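PDB 5IG2: short-chain dehydrogenase/reductase SDR from Burkholderia phymatum, which binds NAD and probably acts as an oxidoreductase on CH-OH groups, using NAD or NADP as acceptor. Local coordinates for residues Val72-Ala82 / Gly125-Ile136; Lys40-Leu51 / Ala63-Asp71. All blocks are in the same frame, centred on the assembly; numbering follows the deposited sequence. Where two conformers were deposited one is given.

Interaction 1. Residues Val72-Ala82 / Gly125-Ile136. With NAD (nicotinamide-adenine-dinucleotide), chain F.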
loop_
_atom_site.group_PDB
_atom_site.type_symbol
_atom_site.label_atom_id
_atom_site.label_comp_id
_atom_site.label_asym_id
_atom_site.label_seq_id
_atom_site.Cartn_x
_atom_site.Cartn_y
_atom_site.Cartn_z
ATOM N N VAL B 72 33.778 45.620 -7.392
ATOM C CA VAL B 72 34.246 46.021 -8.718
ATOM C C VAL B 72 34.177 47.524 -8.920
ATOM O O VAL B 72 34.839 48.046 -9.828
ATOM C CB VAL B 72 33.470 45.326 -9.864
ATOM C CG1 VAL B 72 33.666 43.796 -9.832
ATOM C CG2 VAL B 72 31.980 45.720 -9.863
ATOM N N SER B 73 33.386 48.241 -8.111
ATOM C CA SER B 73 33.371 49.701 -8.183
ATOM C C SER B 73 34.667 50.317 -7.678
ATOM O O SER B 73 34.883 51.519 -7.875
ATOM C CB SER B 73 32.198 50.272 -7.377
ATOM O OG SER B 73 32.440 50.199 -5.974
ATOM N N ASN B 74 35.523 49.526 -7.037
ATOM C CA ASN B 74 36.758 50.010 -6.430
ATOM C C ASN B 74 37.937 49.641 -7.325
ATOM O O ASN B 74 38.289 48.461 -7.440
ATOM C CB ASN B 74 36.932 49.414 -5.037
ATOM C CG ASN B 74 38.174 49.912 -4.357
ATOM O OD1 ASN B 74 39.282 49.564 -4.745
ATOM N ND2 ASN B 74 38.000 50.745 -3.348
ATOM N N GLY B 75 38.569 50.656 -7.924
ATOM C CA GLY B 75 39.638 50.393 -8.879
ATOM C C GLY B 75 40.764 49.560 -8.299
ATOM O O GLY B 75 41.284 48.655 -8.956
ATOM N N ALA B 76 41.149 49.846 -7.054
ATOM C CA ALA B 76 42.238 49.099 -6.434
ATOM C C ALA B 76 41.884 47.624 -6.287
ATOM O O ALA B 76 42.747 46.752 -6.447
ATOM C CB ALA B 76 42.581 49.704 -5.076
ATOM N N GLN B 77 40.620 47.319 -5.992
ATOM C CA GLN B 77 40.248 45.921 -5.806
ATOM C C GLN B 77 40.186 45.183 -7.130
ATOM O O GLN B 77 40.510 43.993 -7.190
ATOM C CB GLN B 77 38.915 45.815 -5.067
ATOM C CG GLN B 77 38.988 46.346 -3.648
ATOM C CD GLN B 77 37.767 45.977 -2.833
ATOM O OE1 GLN B 77 37.082 45.002 -3.132
ATOM N NE2 GLN B 77 37.491 46.753 -1.793
ATOM N N VAL B 78 39.775 45.860 -8.199
ATOM C CA VAL B 78 39.839 45.232 -9.511
ATOM C C VAL B 78 41.288 44.935 -9.875
ATOM O O VAL B 78 41.607 43.857 -10.386
ATOM C CB VAL B 78 39.149 46.124 -10.557
ATOM C CG1 VAL B 78 39.280 45.508 -11.949
ATOM C CG2 VAL B 78 37.698 46.338 -10.162
ATOM N N GLN B 79 42.194 45.881 -9.602
ATOM C CA GLN B 79 43.614 45.619 -9.814
ATOM C C GLN B 79 44.083 44.431 -8.975
ATOM O O GLN B 79 44.870 43.603 -9.447
ATOM C CB GLN B 79 44.438 46.861 -9.484
ATOM C CG GLN B 79 45.932 46.680 -9.721
ATOM C CD GLN B 79 46.283 46.474 -11.189
ATOM O OE1 GLN B 79 46.041 47.349 -12.030
ATOM N NE2 GLN B 79 46.871 45.319 -11.503
ATOM N N ALA B 80 43.602 44.328 -7.731
ATOM C CA ALA B 80 43.984 43.204 -6.885
ATOM C C ALA B 80 43.466 41.887 -7.449
ATOM O O ALA B 80 44.124 40.849 -7.311
ATOM C CB ALA B 80 43.468 43.423 -5.462
ATOM N N LEU B 81 42.297 41.921 -8.094
ATOM C CA LEU B 81 41.741 40.730 -8.721
ATOM C C LEU B 81 42.618 40.252 -9.876
ATOM O O LEU B 81 42.854 39.046 -10.023
ATOM C CB LEU B 81 40.316 41.024 -9.197
ATOM C CG LEU B 81 39.597 39.907 -9.955
ATOM C CD1 LEU B 81 39.361 38.709 -9.034
ATOM C CD2 LEU B 81 38.293 40.413 -10.568
ATOM N N ALA B 82 43.100 41.179 -10.712
ATOM C CA ALA B 82 44.036 40.805 -11.764
ATOM C C ALA B 82 45.309 40.219 -11.173
ATOM O O ALA B 82 45.825 39.213 -11.674
ATOM C CB ALA B 82 44.367 42.010 -12.642
ATOM N N GLY B 125 32.585 49.616 -12.668
ATOM C CA GLY B 125 33.095 48.253 -12.563
ATOM C C GLY B 125 33.561 47.719 -13.906
ATOM O O GLY B 125 34.632 47.118 -14.013
ATOM N N VAL B 126 32.768 47.951 -14.951
ATOM C CA VAL B 126 33.171 47.560 -16.299
ATOM C C VAL B 126 34.394 48.353 -16.733
ATOM O O VAL B 126 35.325 47.807 -17.338
ATOM C CB VAL B 126 31.997 47.760 -17.276
ATOM C CG1 VAL B 126 32.472 47.591 -18.722
ATOM C CG2 VAL B 126 30.873 46.788 -16.944
ATOM N N ALA B 127 34.404 49.657 -16.436
ATOM C CA ALA B 127 35.522 50.513 -16.812
ATOM C C ALA B 127 36.815 50.033 -16.168
ATOM O O ALA B 127 37.842 49.899 -16.846
ATOM C CB ALA B 127 35.233 51.969 -16.429
ATOM N N HIS B 128 36.785 49.763 -14.856
ATOM C CA HIS B 128 37.981 49.256 -14.194
ATOM C C HIS B 128 38.412 47.928 -14.805
ATOM O O HIS B 128 39.610 47.688 -15.003
ATOM C CB HIS B 128 37.742 49.073 -12.699
ATOM C CG HIS B 128 37.499 50.341 -11.946
ATOM N ND1 HIS B 128 38.222 51.494 -12.163
ATOM C CD2 HIS B 128 36.639 50.620 -10.935
ATOM C CE1 HIS B 128 37.802 52.435 -11.334
ATOM N NE2 HIS B 128 36.848 51.930 -10.573
ATOM N N GLY B 129 37.447 47.047 -15.089
ATOM C CA GLY B 129 37.774 45.770 -15.705
ATOM C C GLY B 129 38.520 45.943 -17.015
ATOM O O GLY B 129 39.587 45.364 -17.220
ATOM N N VAL B 130 37.984 46.780 -17.902
ATOM C CA VAL B 130 38.643 47.030 -19.180
ATOM C C VAL B 130 40.015 47.656 -18.965
ATOM O O VAL B 130 41.019 47.210 -19.537
ATOM C CB VAL B 130 37.754 47.920 -20.062
ATOM C CG1 VAL B 130 38.551 48.462 -21.265
ATOM C CG2 VAL B 130 36.517 47.140 -20.496
ATOM N N ARG B 131 40.077 48.694 -18.127
ATOM C CA ARG B 131 41.332 49.415 -17.910
ATOM C C ARG B 131 42.417 48.508 -17.341
ATOM O O ARG B 131 43.585 48.599 -17.737
ATOM C CB ARG B 131 41.094 50.605 -16.975
ATOM C CG ARG B 131 42.347 51.381 -16.621
ATOM C CD ARG B 131 42.024 52.552 -15.709
ATOM N NE ARG B 131 41.307 52.136 -14.511
ATOM C CZ ARG B 131 41.886 51.589 -13.449
ATOM N NH1 ARG B 131 43.201 51.382 -13.445
ATOM N NH2 ARG B 131 41.153 51.240 -12.397
ATOM N N VAL B 132 42.053 47.629 -16.412
ATOM C CA VAL B 132 43.047 46.792 -15.755
ATOM C C VAL B 132 43.446 45.615 -16.637
ATOM O O VAL B 132 44.635 45.308 -16.788
ATOM C CB VAL B 132 42.520 46.319 -14.389
ATOM C CG1 VAL B 132 43.395 45.201 -13.848
ATOM C CG2 VAL B 132 42.473 47.504 -13.408
ATOM N N PHE B 133 42.471 44.941 -17.239
ATOM C CA PHE B 133 42.754 43.658 -17.875
ATOM C C PHE B 133 43.099 43.771 -19.357
ATOM O O PHE B 133 43.855 42.930 -19.867
ATOM C CB PHE B 133 41.562 42.709 -17.707
ATOM C CG PHE B 133 41.410 42.162 -16.318
ATOM C CD1 PHE B 133 42.067 41.003 -15.942
ATOM C CD2 PHE B 133 40.600 42.803 -15.389
ATOM C CE1 PHE B 133 41.914 40.490 -14.660
ATOM C CE2 PHE B 133 40.452 42.298 -14.101
ATOM C CZ PHE B 133 41.107 41.143 -13.740
ATOM N N ALA B 134 42.558 44.763 -20.073
ATOM C CA ALA B 134 42.909 44.888 -21.489
ATOM C C ALA B 134 44.411 45.011 -21.709
ATOM O O ALA B 134 44.933 44.310 -22.593
ATOM C CB ALA B 134 42.149 46.051 -22.137
ATOM N N PRO B 135 45.166 45.834 -20.962
ATOM C CA PRO B 135 46.625 45.853 -21.181
ATOM C C PRO B 135 47.278 44.511 -20.922
ATOM O O PRO B 135 48.204 44.121 -21.648
ATOM C CB PRO B 135 47.125 46.916 -20.190
ATOM C CG PRO B 135 45.937 47.739 -19.875
ATOM C CD PRO B 135 44.767 46.801 -19.926
ATOM N N ILE B 136 46.820 43.795 -19.893
ATOM C CA ILE B 136 47.361 42.465 -19.620
ATOM C C ILE B 136 47.131 41.552 -20.816
ATOM O O ILE B 136 48.047 40.870 -21.287
ATOM C CB ILE B 136 46.733 41.881 -18.342
ATOM C CG1 ILE B 136 47.088 42.734 -17.126
ATOM C CG2 ILE B 136 47.171 40.443 -18.138
ATOM C CD1 ILE B 136 46.228 42.424 -15.912
HETATM P PA NAD F . 22.541 38.537 -9.571
HETATM O O1A NAD F . 22.095 39.375 -8.437
HETATM O O2A NAD F . 22.046 37.084 -9.495
HETATM O O5B NAD F . 24.120 38.528 -9.773
HETATM C C5B NAD F . 24.873 39.755 -9.766
HETATM C C4B NAD F . 25.994 39.575 -8.779
HETATM O O4B NAD F . 26.806 40.770 -8.757
HETATM C C3B NAD F . 25.565 39.306 -7.326
HETATM O O3B NAD F . 26.140 38.104 -6.828
HETATM C C2B NAD F . 26.098 40.526 -6.558
HETATM O O2B NAD F . 26.547 40.194 -5.249
HETATM C C1B NAD F . 27.270 40.940 -7.436
HETATM N N9A NAD F . 27.697 42.322 -7.256
HETATM C C8A NAD F . 26.903 43.424 -7.071
HETATM N N7A NAD F . 27.568 44.525 -6.816
HETATM C C5A NAD F . 28.894 44.121 -6.842
HETATM C C6A NAD F . 30.101 44.814 -6.635
HETATM N N6A NAD F . 30.165 46.095 -6.260
HETATM N N1A NAD F . 31.254 44.124 -6.776
HETATM C C2A NAD F . 31.192 42.823 -7.084
HETATM N N3A NAD F . 30.113 42.055 -7.276
HETATM C C4A NAD F . 28.989 42.769 -7.133
HETATM O O3 NAD F . 22.039 39.177 -10.936
HETATM P PN NAD F . 22.361 38.831 -12.463
HETATM O O1N NAD F . 23.090 37.541 -12.550
HETATM O O2N NAD F . 21.094 38.994 -13.209
HETATM O O5D NAD F . 23.327 40.049 -12.803
HETATM C C5D NAD F . 24.432 39.901 -13.721
HETATM C C4D NAD F . 24.341 41.005 -14.746
HETATM O O4D NAD F . 23.242 40.759 -15.655
HETATM C C3D NAD F . 24.124 42.415 -14.183
HETATM O O3D NAD F . 24.980 43.332 -14.854
HETATM C C2D NAD F . 22.667 42.708 -14.547
HETATM O O2D NAD F . 22.448 44.107 -14.672
HETATM C C1D NAD F . 22.591 41.978 -15.879
HETATM N N1N NAD F . 21.181 41.682 -16.429
HETATM C C2N NAD F . 20.350 40.913 -15.703
HETATM C C3N NAD F . 19.094 40.597 -16.192
HETATM C C7N NAD F . 18.173 39.625 -15.522
HETATM O O7N NAD F . 16.966 39.637 -15.811
HETATM N N7N NAD F . 18.665 38.864 -14.558
HETATM C C4N NAD F . 18.726 41.082 -17.441
HETATM C C5N NAD F . 19.610 41.856 -18.173
HETATM C C6N NAD F . 20.841 42.155 -17.645
HETATM O O HOH W 1 44.940 50.057 -11.454
#
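His-128 meets Val-78, the loop Val-72 to Asn-74 and the first helical residue, Gly-75, with successive parts of its side chain. Its CB lies 3.7 Å from Val-78 CG2, the two side chains crossing at about a right angle. Beyond CB, CG stands anti to the carbonyl carbon, which carries the ring under the first turn of helix 75-89. Gly-75 CA sits 3.5 Å from the ring centroid and 4° off the ring normal, a CH-pi contact over the face in which CG, ND1 and CE1 all lie under that CA. At the edge, CD2 approaches Val-72 O at 3.3 Å in the ring plane. The tip, NE2, donates a weak hydrogen bond to Ser-73 O, long at 3.4 Å and bent to 130° at the hydrogen.

This is the Rossmann-type layer where helix 75-89 packs beside helix 112-140 on one side of the parallel sheet; the axes of 75-82 and 125-136 approach to 9.3 Å and cross at -43°. Val-78 is a knob among Gly-129, Val-132, His-128 and Phe-133. Farther along, Ala-82 CB touches both Val-132 CG1 and Phe-133 CE1, each at 3.5 Å, and also Ile-136 CD1, while the Phe-133 ring reaches Val-18 and Leu-95 of the sheet. Arg-131 NH1 and Gln-79 OE1 share a water, and Gln-79 NE2 turns to Asp-83. Ala-112 and Trp-115 of the second subunit pack on His-128 and Ala-127.

At the other end, Val-72 N donates to N1A of the NAD adenine over 3.0 Å and nearly straight, and the CG2 branch of Val-72 packs against the same base, 3.6 Å from N1A.

Interaction 2. Residues Lys40-Leu51 / Ala63-Asp71. With NAD (nicotinamide-adenine-dinucleotide), chain F.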
loop_
_atom_site.group_PDB
_atom_site.type_symbol
_atom_site.label_atom_id
_atom_site.label_comp_id
_atom_site.label_asym_id
_atom_site.label_seq_id
_atom_site.Cartn_x
_atom_site.Cartn_y
_atom_site.Cartn_z
ATOM N N LYS B 40 40.301 27.389 -16.296
ATOM C CA LYS B 40 40.662 27.774 -14.937
ATOM C C LYS B 40 39.897 29.036 -14.568
ATOM O O LYS B 40 39.743 29.934 -15.394
ATOM C CB LYS B 40 42.168 28.008 -14.837
ATOM C CG LYS B 40 42.988 26.784 -15.238
ATOM C CD LYS B 40 44.447 27.120 -15.460
ATOM C CE LYS B 40 45.213 25.894 -15.912
ATOM N NZ LYS B 40 46.678 26.128 -15.911
ATOM N N LEU B 41 39.384 29.094 -13.338
ATOM C CA LEU B 41 38.395 30.106 -12.970
ATOM C C LEU B 41 38.917 31.019 -11.873
ATOM O O LEU B 41 39.412 30.541 -10.845
ATOM C CB LEU B 41 37.080 29.471 -12.503
ATOM C CG LEU B 41 36.404 28.542 -13.509
ATOM C CD1 LEU B 41 35.184 27.896 -12.879
ATOM C CD2 LEU B 41 36.033 29.303 -14.788
ATOM N N VAL B 42 38.782 32.329 -12.094
ATOM C CA VAL B 42 38.995 33.355 -11.074
ATOM C C VAL B 42 37.654 34.047 -10.867
ATOM O O VAL B 42 37.198 34.801 -11.734
ATOM C CB VAL B 42 40.090 34.352 -11.480
ATOM C CG1 VAL B 42 40.301 35.403 -10.395
ATOM C CG2 VAL B 42 41.394 33.607 -11.779
ATOM N N LEU B 43 37.002 33.779 -9.738
ATOM C CA LEU B 43 35.631 34.219 -9.504
ATOM C C LEU B 43 35.608 35.339 -8.473
ATOM O O LEU B 43 36.245 35.234 -7.421
ATOM C CB LEU B 43 34.762 33.047 -9.046
ATOM C CG LEU B 43 34.778 31.817 -9.968
ATOM C CD1 LEU B 43 33.773 30.771 -9.510
ATOM C CD2 LEU B 43 34.512 32.214 -11.414
ATOM N N ALA B 44 34.869 36.407 -8.776
ATOM C CA ALA B 44 34.870 37.619 -7.967
ATOM C C ALA B 44 33.447 38.060 -7.657
ATOM O O ALA B 44 32.563 38.001 -8.517
ATOM C CB ALA B 44 35.616 38.756 -8.676
ATOM N N ASP B 45 33.239 38.529 -6.431
ATOM C CA ASP B 45 31.933 38.996 -5.989
ATOM C C ASP B 45 32.126 39.708 -4.659
ATOM O O ASP B 45 33.104 39.463 -3.955
ATOM C CB ASP B 45 30.938 37.830 -5.850
ATOM C CG ASP B 45 29.484 38.258 -6.078
ATOM O OD1 ASP B 45 28.978 39.106 -5.305
ATOM O OD2 ASP B 45 28.840 37.730 -7.022
ATOM N N VAL B 46 31.209 40.614 -4.340
ATOM C CA VAL B 46 31.224 41.259 -3.031
ATOM C C VAL B 46 30.402 40.474 -2.009
ATOM O O VAL B 46 30.540 40.703 -0.796
ATOM C CB VAL B 46 30.729 42.709 -3.171
ATOM C CG1 VAL B 46 29.221 42.745 -3.408
ATOM C CG2 VAL B 46 31.148 43.529 -1.971
ATOM N N ASP B 47 29.571 39.537 -2.468
ATOM C CA ASP B 47 28.762 38.670 -1.611
ATOM C C ASP B 47 29.627 37.464 -1.241
ATOM O O ASP B 47 29.662 36.449 -1.944
ATOM C CB ASP B 47 27.484 38.279 -2.345
ATOM C CG ASP B 47 26.523 37.482 -1.485
ATOM O OD1 ASP B 47 26.946 36.912 -0.451
ATOM O OD2 ASP B 47 25.329 37.419 -1.864
ATOM N N GLU B 48 30.321 37.568 -0.108
ATOM C CA GLU B 48 31.326 36.558 0.201
ATOM C C GLU B 48 30.691 35.183 0.406
ATOM O O GLU B 48 31.252 34.174 -0.042
ATOM C CB GLU B 48 32.173 36.982 1.408
ATOM C CG GLU B 48 31.483 37.903 2.378
ATOM C CD GLU B 48 32.438 38.684 3.267
ATOM O OE1 GLU B 48 33.483 38.141 3.688
ATOM O OE2 GLU B 48 32.132 39.857 3.550
ATOM N N GLY B 49 29.508 35.116 1.028
ATOM C CA GLY B 49 28.881 33.821 1.263
ATOM C C GLY B 49 28.505 33.118 -0.028
ATOM O O GLY B 49 28.812 31.938 -0.228
ATOM N N ALA B 50 27.849 33.849 -0.934
ATOM C CA ALA B 50 27.469 33.279 -2.221
ATOM C C ALA B 50 28.695 32.872 -3.031
ATOM O O ALA B 50 28.715 31.803 -3.653
ATOM C CB ALA B 50 26.612 34.288 -2.993
ATOM N N LEU B 51 29.731 33.713 -3.026
ATOM C CA LEU B 51 30.952 33.410 -3.765
ATOM C C LEU B 51 31.620 32.152 -3.229
ATOM O O LEU B 51 32.053 31.288 -4.002
ATOM C CB LEU B 51 31.912 34.601 -3.684
ATOM C CG LEU B 51 33.222 34.486 -4.470
ATOM C CD1 LEU B 51 32.964 34.313 -5.964
ATOM C CD2 LEU B 51 34.133 35.685 -4.204
ATOM N N ALA B 63 36.853 21.617 -10.661
ATOM C CA ALA B 63 37.396 22.819 -11.281
ATOM C C ALA B 63 38.673 23.275 -10.585
ATOM O O ALA B 63 38.851 23.083 -9.379
ATOM C CB ALA B 63 36.374 23.956 -11.245
ATOM N N GLU B 64 39.570 23.881 -11.370
ATOM C CA GLU B 64 40.631 24.737 -10.842
ATOM C C GLU B 64 40.065 26.143 -10.712
ATOM O O GLU B 64 39.840 26.820 -11.719
ATOM C CB GLU B 64 41.847 24.765 -11.758
ATOM C CG GLU B 64 42.713 23.550 -11.749
ATOM C CD GLU B 64 43.938 23.765 -12.606
ATOM O OE1 GLU B 64 44.870 24.452 -12.135
ATOM O OE2 GLU B 64 43.949 23.285 -13.759
ATOM N N VAL B 65 39.853 26.592 -9.481
ATOM C CA VAL B 65 39.087 27.809 -9.234
ATOM C C VAL B 65 39.638 28.492 -7.991
ATOM O O VAL B 65 40.017 27.829 -7.020
ATOM C CB VAL B 65 37.584 27.481 -9.083
ATOM C CG1 VAL B 65 37.374 26.403 -8.032
ATOM C CG2 VAL B 65 36.778 28.731 -8.731
ATOM N N ILE B 66 39.705 29.822 -8.031
ATOM C CA ILE B 66 39.895 30.623 -6.830
ATOM C C ILE B 66 38.772 31.648 -6.752
ATOM O O ILE B 66 38.234 32.091 -7.774
ATOM C CB ILE B 66 41.271 31.329 -6.778
ATOM C CG1 ILE B 66 41.396 32.363 -7.904
ATOM C CG2 ILE B 66 42.394 30.315 -6.811
ATOM C CD1 ILE B 66 42.635 33.230 -7.811
ATOM N N GLY B 67 38.404 32.006 -5.524
ATOM C CA GLY B 67 37.409 33.030 -5.282
ATOM C C GLY B 67 38.021 34.215 -4.564
ATOM O O GLY B 67 38.735 34.045 -3.571
ATOM N N VAL B 68 37.759 35.421 -5.052
ATOM C CA VAL B 68 38.377 36.630 -4.530
ATOM C C VAL B 68 37.269 37.641 -4.283
ATOM O O VAL B 68 36.699 38.181 -5.241
ATOM C CB VAL B 68 39.422 37.211 -5.492
ATOM C CG1 VAL B 68 40.057 38.484 -4.890
ATOM C CG2 VAL B 68 40.483 36.169 -5.847
ATOM N N ARG B 69 36.975 37.917 -3.011
ATOM C CA ARG B 69 36.015 38.964 -2.697
ATOM C C ARG B 69 36.487 40.284 -3.301
ATOM O O ARG B 69 37.615 40.725 -3.055
ATOM C CB ARG B 69 35.833 39.088 -1.187
ATOM C CG ARG B 69 34.754 40.083 -0.801
ATOM C CD ARG B 69 34.800 40.439 0.670
ATOM N NE ARG B 69 33.471 40.774 1.172
ATOM C CZ ARG B 69 32.931 41.985 1.113
ATOM N NH1 ARG B 69 33.611 42.989 0.572
ATOM N NH2 ARG B 69 31.709 42.190 1.592
ATOM N N THR B 70 35.628 40.899 -4.111
ATOM C CA THR B 70 35.998 42.068 -4.900
ATOM C C THR B 70 34.802 42.995 -5.003
ATOM O O THR B 70 33.712 42.547 -5.361
ATOM C CB THR B 70 36.447 41.666 -6.311
ATOM O OG1 THR B 70 37.531 40.734 -6.228
ATOM C CG2 THR B 70 36.881 42.885 -7.111
ATOM N N ASP B 71 35.008 44.271 -4.696
ATOM C CA ASP B 71 34.032 45.323 -4.980
ATOM C C ASP B 71 34.475 45.954 -6.297
ATOM O O ASP B 71 35.441 46.717 -6.331
ATOM C CB ASP B 71 33.973 46.322 -3.823
ATOM C CG ASP B 71 33.095 47.537 -4.114
ATOM O OD1 ASP B 71 32.356 47.558 -5.125
ATOM O OD2 ASP B 71 33.150 48.492 -3.313
HETATM P PA NAD F . 22.541 38.537 -9.571
HETATM O O1A NAD F . 22.095 39.375 -8.437
HETATM O O2A NAD F . 22.046 37.084 -9.495
HETATM O O5B NAD F . 24.120 38.528 -9.773
HETATM C C5B NAD F . 24.873 39.755 -9.766
HETATM C C4B NAD F . 25.994 39.575 -8.779
HETATM O O4B NAD F . 26.806 40.770 -8.757
HETATM C C3B NAD F . 25.565 39.306 -7.326
HETATM O O3B NAD F . 26.140 38.104 -6.828
HETATM C C2B NAD F . 26.098 40.526 -6.558
HETATM O O2B NAD F . 26.547 40.194 -5.249
HETATM C C1B NAD F . 27.270 40.940 -7.436
HETATM N N9A NAD F . 27.697 42.322 -7.256
HETATM C C8A NAD F . 26.903 43.424 -7.071
HETATM N N7A NAD F . 27.568 44.525 -6.816
HETATM C C5A NAD F . 28.894 44.121 -6.842
HETATM C C6A NAD F . 30.101 44.814 -6.635
HETATM N N6A NAD F . 30.165 46.095 -6.260
HETATM N N1A NAD F . 31.254 44.124 -6.776
HETATM C C2A NAD F . 31.192 42.823 -7.084
HETATM N N3A NAD F . 30.113 42.055 -7.276
HETATM C C4A NAD F . 28.989 42.769 -7.133
HETATM O O3 NAD F . 22.039 39.177 -10.936
HETATM P PN NAD F . 22.361 38.831 -12.463
HETATM O O1N NAD F . 23.090 37.541 -12.550
HETATM O O2N NAD F . 21.094 38.994 -13.209
HETATM O O5D NAD F . 23.327 40.049 -12.803
HETATM C C5D NAD F . 24.432 39.901 -13.721
HETATM C C4D NAD F . 24.341 41.005 -14.746
HETATM O O4D NAD F . 23.242 40.759 -15.655
HETATM C C3D NAD F . 24.124 42.415 -14.183
HETATM O O3D NAD F . 24.980 43.332 -14.854
HETATM C C2D NAD F . 22.667 42.708 -14.547
HETATM O O2D NAD F . 22.448 44.107 -14.672
HETATM C C1D NAD F . 22.591 41.978 -15.879
HETATM N N1N NAD F . 21.181 41.682 -16.429
HETATM C C2N NAD F . 20.350 40.913 -15.703
HETATM C C3N NAD F . 19.094 40.597 -16.192
HETATM C C7N NAD F . 18.173 39.625 -15.522
HETATM O O7N NAD F . 16.966 39.637 -15.811
HETATM N N7N NAD F . 18.665 38.864 -14.558
HETATM C C4N NAD F . 18.726 41.082 -17.441
HETATM C C5N NAD F . 19.610 41.856 -18.173
HETATM C C6N NAD F . 20.841 42.155 -17.645
HETATM O O HOH W 2 47.651 26.113 -13.046
#
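Strands 40-45 and 65-69 run parallel, their axes 4.7 Å apart and 21° from aligned, with Leu-41 beside Val-65 and Leu-43 beside Gly-67. Leu-41 and Leu-43 each use both N and O: Leu-43 N donates to Ile-66 O, and Leu-43 O accepts from Val-68 N at 2.8 Å. Asp-45 N is buried without a partner, whereas Asp-45 O accepts from Thr-70 N.

On one face Leu-43 CD1 touches Val-65 CG2 at 3.7 Å, beneath helices 25-36 and 48-60; on the other, Val-42 and Ile-66 lie side by side. Helix 48-60 makes the two strands a beta-alpha-beta unit of the Rossmann fold, and Asp-45, near the C-terminal end of the first strand, grips the adenosine ribose of NAD. Its OD1 accepts from O2B and its OD2 from O3B, each at 2.7 Å. OD1 also takes Asp-47 N in an Asx turn and OD2 takes Gly-23 N, fixing the carboxylate's rotation.

Val-46 CG1 lies 3.7 Å from C5A of the adenine, and Asp-71 OD1, also bonded to Ser-73, accepts from N6A at 2.9 Å. At the surface Val-46 O lies over a face of the Arg-69 guanidinium. In the conformer given, Glu-48 OE2 forms a salt bridge with Arg-69 NE at 2.9 Å, the carboxylate and guanidinium planes 62° apart; Glu-48 has a second conformer, so this pair is doubtful.

Interaction 2 closes before interaction 1 opens, and a short loop leads from strand 65-69 to helix 75-89; the centres of the two interactions are about 15 Å apart. Interaction 2 forms the edge of the sheet within this chain, in the order 65-69, 40-45, 16-20; interaction 1 lies in the helix layer on one of its faces. They meet where Leu-81 CD2 packs on Ala-44 CB at 3.7 Å, and where Gln-77 OE1 probably accepts from Asp-71 N at 2.7 Å. Both reach NAD: residues 40-51 and 63-71 bind its ribose and adenine amino group, and Val-72 the adenine ring nitrogen, so the adenosine half is held where sheet edge and helix layer join.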